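Local structure of alkaline phosphatase D (2YEQ) at residues W208-N219 and D277-Q285. The protein hydrolyses phosphate esters, releasing phosphate, and carries iron and calcium in its active site. Residues are numbered along the deposited sequence; the frame is centred on the assembly and turned at random.
Sequences WDDHEVENNYAN and DTRQYRDDQ. With CA (calcium ion), chain B; CA (calcium ion), chain C; NA (sodium ion), chain D; NA (sodium ion), chain E.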
loop_
_atom_site.group_PDB
_atom_site.type_symbol
_atom_site.label_atom_id
_atom_site.label_comp_id
_atom_site.label_asym_id
_atom_site.label_seq_id
_atom_site.Cartn_x
_atom_site.Cartn_y
_atom_site.Cartn_z
ATOM N N TRP A 208 3.751 4.233 -1.644
ATOM C CA TRP A 208 2.879 4.435 -2.811
ATOM C C TRP A 208 3.238 3.442 -3.896
ATOM O O TRP A 208 4.286 2.820 -3.835
ATOM C CB TRP A 208 3.020 5.871 -3.358
ATOM C CG TRP A 208 4.410 6.351 -3.553
ATOM C CD1 TRP A 208 5.472 5.653 -4.057
ATOM C CD2 TRP A 208 4.898 7.665 -3.256
ATOM N NE1 TRP A 208 6.594 6.459 -4.077
ATOM C CE2 TRP A 208 6.265 7.696 -3.597
ATOM C CE3 TRP A 208 4.302 8.825 -2.752
ATOM C CZ2 TRP A 208 7.051 8.830 -3.425
ATOM C CZ3 TRP A 208 5.079 9.949 -2.574
ATOM C CH2 TRP A 208 6.449 9.949 -2.924
ATOM N N ASP A 209 2.374 3.314 -4.885
ATOM C CA ASP A 209 2.715 2.647 -6.135
ATOM C C ASP A 209 2.484 3.660 -7.267
ATOM O O ASP A 209 2.848 4.834 -7.098
ATOM C CB ASP A 209 1.941 1.331 -6.347
ATOM C CG ASP A 209 2.521 0.484 -7.497
ATOM O OD1 ASP A 209 3.777 0.469 -7.668
ATOM O OD2 ASP A 209 1.696 -0.132 -8.264
ATOM N N ASP A 210 1.899 3.253 -8.384
ATOM C CA ASP A 210 1.846 4.152 -9.568
ATOM C C ASP A 210 0.706 5.142 -9.549
ATOM O O ASP A 210 0.900 6.295 -9.934
ATOM C CB ASP A 210 1.844 3.399 -10.915
ATOM C CG ASP A 210 0.845 2.274 -10.989
ATOM O OD1 ASP A 210 0.425 1.743 -9.917
ATOM O OD2 ASP A 210 0.465 1.894 -12.123
ATOM N N HIS A 211 -0.476 4.706 -9.099
ATOM C CA HIS A 211 -1.667 5.506 -9.256
ATOM C C HIS A 211 -1.781 6.714 -8.339
ATOM O O HIS A 211 -2.636 7.575 -8.574
ATOM C CB HIS A 211 -2.906 4.644 -9.206
ATOM C CG HIS A 211 -3.143 3.848 -10.451
ATOM N ND1 HIS A 211 -3.528 4.425 -11.647
ATOM C CD2 HIS A 211 -3.112 2.510 -10.670
ATOM C CE1 HIS A 211 -3.739 3.471 -12.540
ATOM N NE2 HIS A 211 -3.473 2.302 -11.979
ATOM N N GLU A 212 -0.897 6.827 -7.345
ATOM C CA GLU A 212 -0.757 8.078 -6.624
ATOM C C GLU A 212 -0.255 9.226 -7.552
ATOM O O GLU A 212 -0.360 10.393 -7.181
ATOM C CB GLU A 212 0.220 7.917 -5.484
ATOM C CG GLU A 212 -0.413 7.230 -4.270
ATOM C CD GLU A 212 -0.286 5.701 -4.225
ATOM O OE1 GLU A 212 0.066 5.026 -5.233
ATOM O OE2 GLU A 212 -0.585 5.162 -3.116
ATOM N N VAL A 213 0.342 8.865 -8.701
ATOM C CA VAL A 213 0.718 9.846 -9.742
ATOM C C VAL A 213 -0.007 9.558 -11.022
ATOM O O VAL A 213 -0.925 10.291 -11.405
ATOM C CB VAL A 213 2.225 9.923 -9.980
ATOM C CG1 VAL A 213 2.538 11.193 -10.878
ATOM C CG2 VAL A 213 2.992 9.973 -8.668
ATOM N N GLU A 214 0.394 8.490 -11.704
ATOM C CA GLU A 214 -0.248 8.097 -12.945
ATOM C C GLU A 214 0.116 6.662 -13.248
ATOM O O GLU A 214 1.229 6.236 -12.947
ATOM C CB GLU A 214 0.172 8.998 -14.147
ATOM C CG GLU A 214 -0.633 8.643 -15.436
ATOM C CD GLU A 214 -0.202 9.389 -16.740
ATOM O OE1 GLU A 214 1.009 9.630 -16.898
ATOM O OE2 GLU A 214 -1.102 9.662 -17.603
ATOM N N ASN A 215 -0.801 5.949 -13.893
ATOM C CA ASN A 215 -0.584 4.546 -14.252
ATOM C C ASN A 215 0.783 4.237 -14.886
ATOM O O ASN A 215 1.176 4.857 -15.899
ATOM C CB ASN A 215 -1.658 4.060 -15.231
ATOM C CG ASN A 215 -1.638 2.544 -15.411
ATOM O OD1 ASN A 215 -1.716 1.790 -14.424
ATOM N ND2 ASN A 215 -1.548 2.088 -16.668
ATOM N N ASN A 216 1.465 3.250 -14.298
ATOM C CA ASN A 216 2.702 2.657 -14.812
ATOM C C ASN A 216 3.824 3.631 -15.104
ATOM O O ASN A 216 4.646 3.389 -16.003
ATOM C CB ASN A 216 2.417 1.801 -16.053
ATOM C CG ASN A 216 1.794 0.424 -15.700
ATOM O OD1 ASN A 216 0.974 0.333 -14.810
ATOM N ND2 ASN A 216 2.184 -0.634 -16.427
ATOM N N TYR A 217 3.901 4.702 -14.322
ATOM C CA TYR A 217 5.036 5.566 -14.395
ATOM C C TYR A 217 6.301 4.851 -13.944
ATOM O O TYR A 217 6.261 3.891 -13.151
ATOM C CB TYR A 217 4.814 6.877 -13.641
ATOM C CG TYR A 217 5.156 7.001 -12.173
ATOM C CD1 TYR A 217 6.403 7.403 -11.764
ATOM C CD2 TYR A 217 4.173 6.798 -11.181
ATOM C CE1 TYR A 217 6.700 7.599 -10.438
ATOM C CE2 TYR A 217 4.457 6.979 -9.836
ATOM C CZ TYR A 217 5.700 7.364 -9.456
ATOM O OH TYR A 217 5.991 7.554 -8.126
ATOM N N ALA A 218 7.432 5.343 -14.442
ATOM C CA ALA A 218 8.735 4.789 -14.079
ATOM C C ALA A 218 9.724 5.927 -13.879
ATOM O O ALA A 218 10.221 6.490 -14.861
ATOM C CB ALA A 218 9.200 3.813 -15.190
ATOM N N ASN A 219 10.002 6.258 -12.608
ATOM C CA ASN A 219 10.815 7.414 -12.251
ATOM C C ASN A 219 10.181 8.699 -12.872
ATOM O O ASN A 219 9.122 9.178 -12.379
ATOM C CB ASN A 219 12.291 7.190 -12.639
ATOM C CG ASN A 219 13.226 8.171 -12.009
ATOM O OD1 ASN A 219 12.837 9.283 -11.578
ATOM N ND2 ASN A 219 14.503 7.780 -11.928
ATOM N N ASP A 277 10.392 1.631 -2.148
ATOM C CA ASP A 277 9.817 2.504 -3.174
ATOM C C ASP A 277 10.338 2.037 -4.521
ATOM O O ASP A 277 11.477 2.316 -4.889
ATOM C CB ASP A 277 10.213 3.950 -2.841
ATOM C CG ASP A 277 9.640 4.994 -3.832
ATOM O OD1 ASP A 277 9.023 4.629 -4.853
ATOM O OD2 ASP A 277 9.829 6.187 -3.525
ATOM N N THR A 278 9.502 1.297 -5.243
ATOM C CA THR A 278 9.883 0.704 -6.500
ATOM C C THR A 278 9.382 1.507 -7.707
ATOM O O THR A 278 9.442 1.011 -8.827
ATOM C CB THR A 278 9.381 -0.762 -6.603
ATOM O OG1 THR A 278 7.938 -0.810 -6.522
ATOM C CG2 THR A 278 10.023 -1.649 -5.466
ATOM N N ARG A 279 8.857 2.714 -7.466
ATOM C CA ARG A 279 8.434 3.625 -8.536
ATOM C C ARG A 279 9.374 4.776 -8.781
ATOM O O ARG A 279 9.624 5.110 -9.942
ATOM C CB ARG A 279 7.060 4.250 -8.246
ATOM C CG ARG A 279 5.917 3.327 -8.483
ATOM C CD ARG A 279 5.695 2.956 -9.901
ATOM N NE ARG A 279 4.786 1.822 -9.962
ATOM C CZ ARG A 279 4.564 1.049 -11.018
ATOM N NH1 ARG A 279 5.146 1.280 -12.212
ATOM N NH2 ARG A 279 3.748 0.018 -10.892
ATOM N N GLN A 280 9.807 5.442 -7.717
ATOM C CA GLN A 280 10.427 6.764 -7.843
ATOM C C GLN A 280 11.801 6.762 -8.588
ATOM O O GLN A 280 12.231 7.808 -9.144
ATOM C CB GLN A 280 10.590 7.385 -6.466
ATOM C CG GLN A 280 11.057 8.842 -6.480
ATOM C CD GLN A 280 11.080 9.474 -5.117
ATOM O OE1 GLN A 280 10.620 8.885 -4.099
ATOM N NE2 GLN A 280 11.593 10.675 -5.065
ATOM N N TYR A 281 12.483 5.617 -8.537
ATOM C CA TYR A 281 13.839 5.487 -9.041
ATOM C C TYR A 281 13.986 4.440 -10.133
ATOM O O TYR A 281 15.072 4.297 -10.692
ATOM C CB TYR A 281 14.794 5.150 -7.908
ATOM C CG TYR A 281 14.541 5.903 -6.635
ATOM C CD1 TYR A 281 14.926 7.231 -6.485
ATOM C CD2 TYR A 281 13.896 5.282 -5.563
ATOM C CE1 TYR A 281 14.673 7.920 -5.307
ATOM C CE2 TYR A 281 13.649 5.948 -4.399
ATOM C CZ TYR A 281 14.032 7.269 -4.256
ATOM O OH TYR A 281 13.771 7.900 -3.045
ATOM N N ARG A 282 12.912 3.746 -10.482
ATOM C CA ARG A 282 13.031 2.634 -11.386
ATOM C C ARG A 282 13.309 3.043 -12.839
ATOM O O ARG A 282 12.845 4.104 -13.311
ATOM C CB ARG A 282 11.793 1.744 -11.349
ATOM C CG ARG A 282 10.502 2.394 -11.818
ATOM C CD ARG A 282 9.621 1.419 -12.513
ATOM N NE ARG A 282 8.885 0.597 -11.560
ATOM C CZ ARG A 282 8.109 -0.418 -11.892
ATOM N NH1 ARG A 282 8.009 -0.821 -13.161
ATOM N NH2 ARG A 282 7.418 -1.051 -10.939
ATOM N N ASP A 283 13.992 2.145 -13.550
ATOM C CA ASP A 283 14.120 2.252 -14.992
ATOM C C ASP A 283 12.807 1.892 -15.660
ATOM O O ASP A 283 11.941 1.237 -15.063
ATOM C CB ASP A 283 15.243 1.354 -15.502
ATOM C CG ASP A 283 16.628 1.899 -15.168
ATOM O OD1 ASP A 283 16.800 3.140 -15.036
ATOM O OD2 ASP A 283 17.562 1.080 -15.024
ATOM N N ASP A 284 12.683 2.310 -16.917
ATOM C CA ASP A 284 11.476 2.158 -17.705
ATOM C C ASP A 284 11.197 0.689 -17.900
ATOM O O ASP A 284 12.138 -0.124 -17.994
ATOM C CB ASP A 284 11.691 2.833 -19.074
ATOM C CG ASP A 284 10.413 3.193 -19.787
ATOM O OD1 ASP A 284 9.281 3.169 -19.198
ATOM O OD2 ASP A 284 10.559 3.495 -21.005
ATOM N N GLN A 285 9.918 0.346 -17.989
ATOM C CA GLN A 285 9.521 -1.012 -18.336
ATOM C C GLN A 285 10.010 -1.413 -19.755
ATOM O O GLN A 285 9.884 -0.647 -20.717
ATOM C CB GLN A 285 8.015 -1.205 -18.251
ATOM C CG GLN A 285 7.406 -0.881 -16.869
ATOM C CD GLN A 285 6.953 0.556 -16.756
ATOM O OE1 GLN A 285 7.366 1.404 -17.577
ATOM N NE2 GLN A 285 6.105 0.865 -15.744
HETATM CA CA CA B . -0.641 0.155 -13.107
HETATM CA CA CA C . -0.476 -0.243 -9.006
HETATM NA NA NA D . 7.071 2.957 -19.387
HETATM NA NA NA E . -3.342 9.406 -18.118
HETATM O O HOH W 1 6.738 2.473 -5.132
HETATM O O HOH W 2 6.317 -0.289 -8.429
HETATM O O HOH W 3 6.380 4.489 -17.882
HETATM O O HOH W 4 13.254 5.768 -15.418
HETATM O O HOH W 5 16.150 5.101 -13.223
HETATM O O HOH W 6 7.658 1.267 -20.887
HETATM O O HOH W 7 6.541 4.481 -21.009
HETATM O O HOH W 8 4.891 2.155 -19.310
HETATM O O HOH W 9 -2.786 10.971 -19.576
#
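R279 reaches across to D209 with its guanidinium edge: NE gives OD1 a hydrogen bond of 2.8 Å, and NH2 adds weaker ones to both carboxylate oxygens. The two planes stand 48° apart, and NE meets OD1 from above the carboxylate rather than in its plane. CB of R279 lies 3.6 Å from CZ of Y217, and the bend at chi2 (-67°) carries CD over one face of the ring, toward its rim, before the head turns to the metal-binding loop. There NH1 bonds the backbone oxygen of Y217, while CB of D210 lies against one guanidinium face and NH2 of R282 lies over the centre of the opposite one; D350 forms salt bridges with both arginines. An alanine in place of R279 would probably leave D209 OD1 without its charged mate and the Y217 carbonyl without this donor.

At one end of the contact, the indole of W208 points NE1 within its ring plane at D277 OD1, 3.1 Å away, the carboxylate being turned 74° to the ring. That same oxygen accepts from R279 N, closing an Asx turn, and from Q280 N, as in an Asx motif, so three N-H groups grip it. At the other end, NE2 of Q285, which also has D350 as a partner, donates to N216 O from above the carbonyl plane (2.9 Å), while OE1 joins D284 in binding a sodium ion. Between them the methyl of A218 packs on CD of R282, and N219 N bonds R279 O at 2.9 Å.

D209 OD2 and D210 OD1 bind one calcium ion together with D151 and D380; D210 OD2, N215 OD1 and N216 OD1 supply three ligands of the other, and D289 also holds the N216 side chain. R279 is thus a second-shell residue: it orients D209 through OD1, and its positive charge probably offsets part of the negative charge gathered around the calcium site.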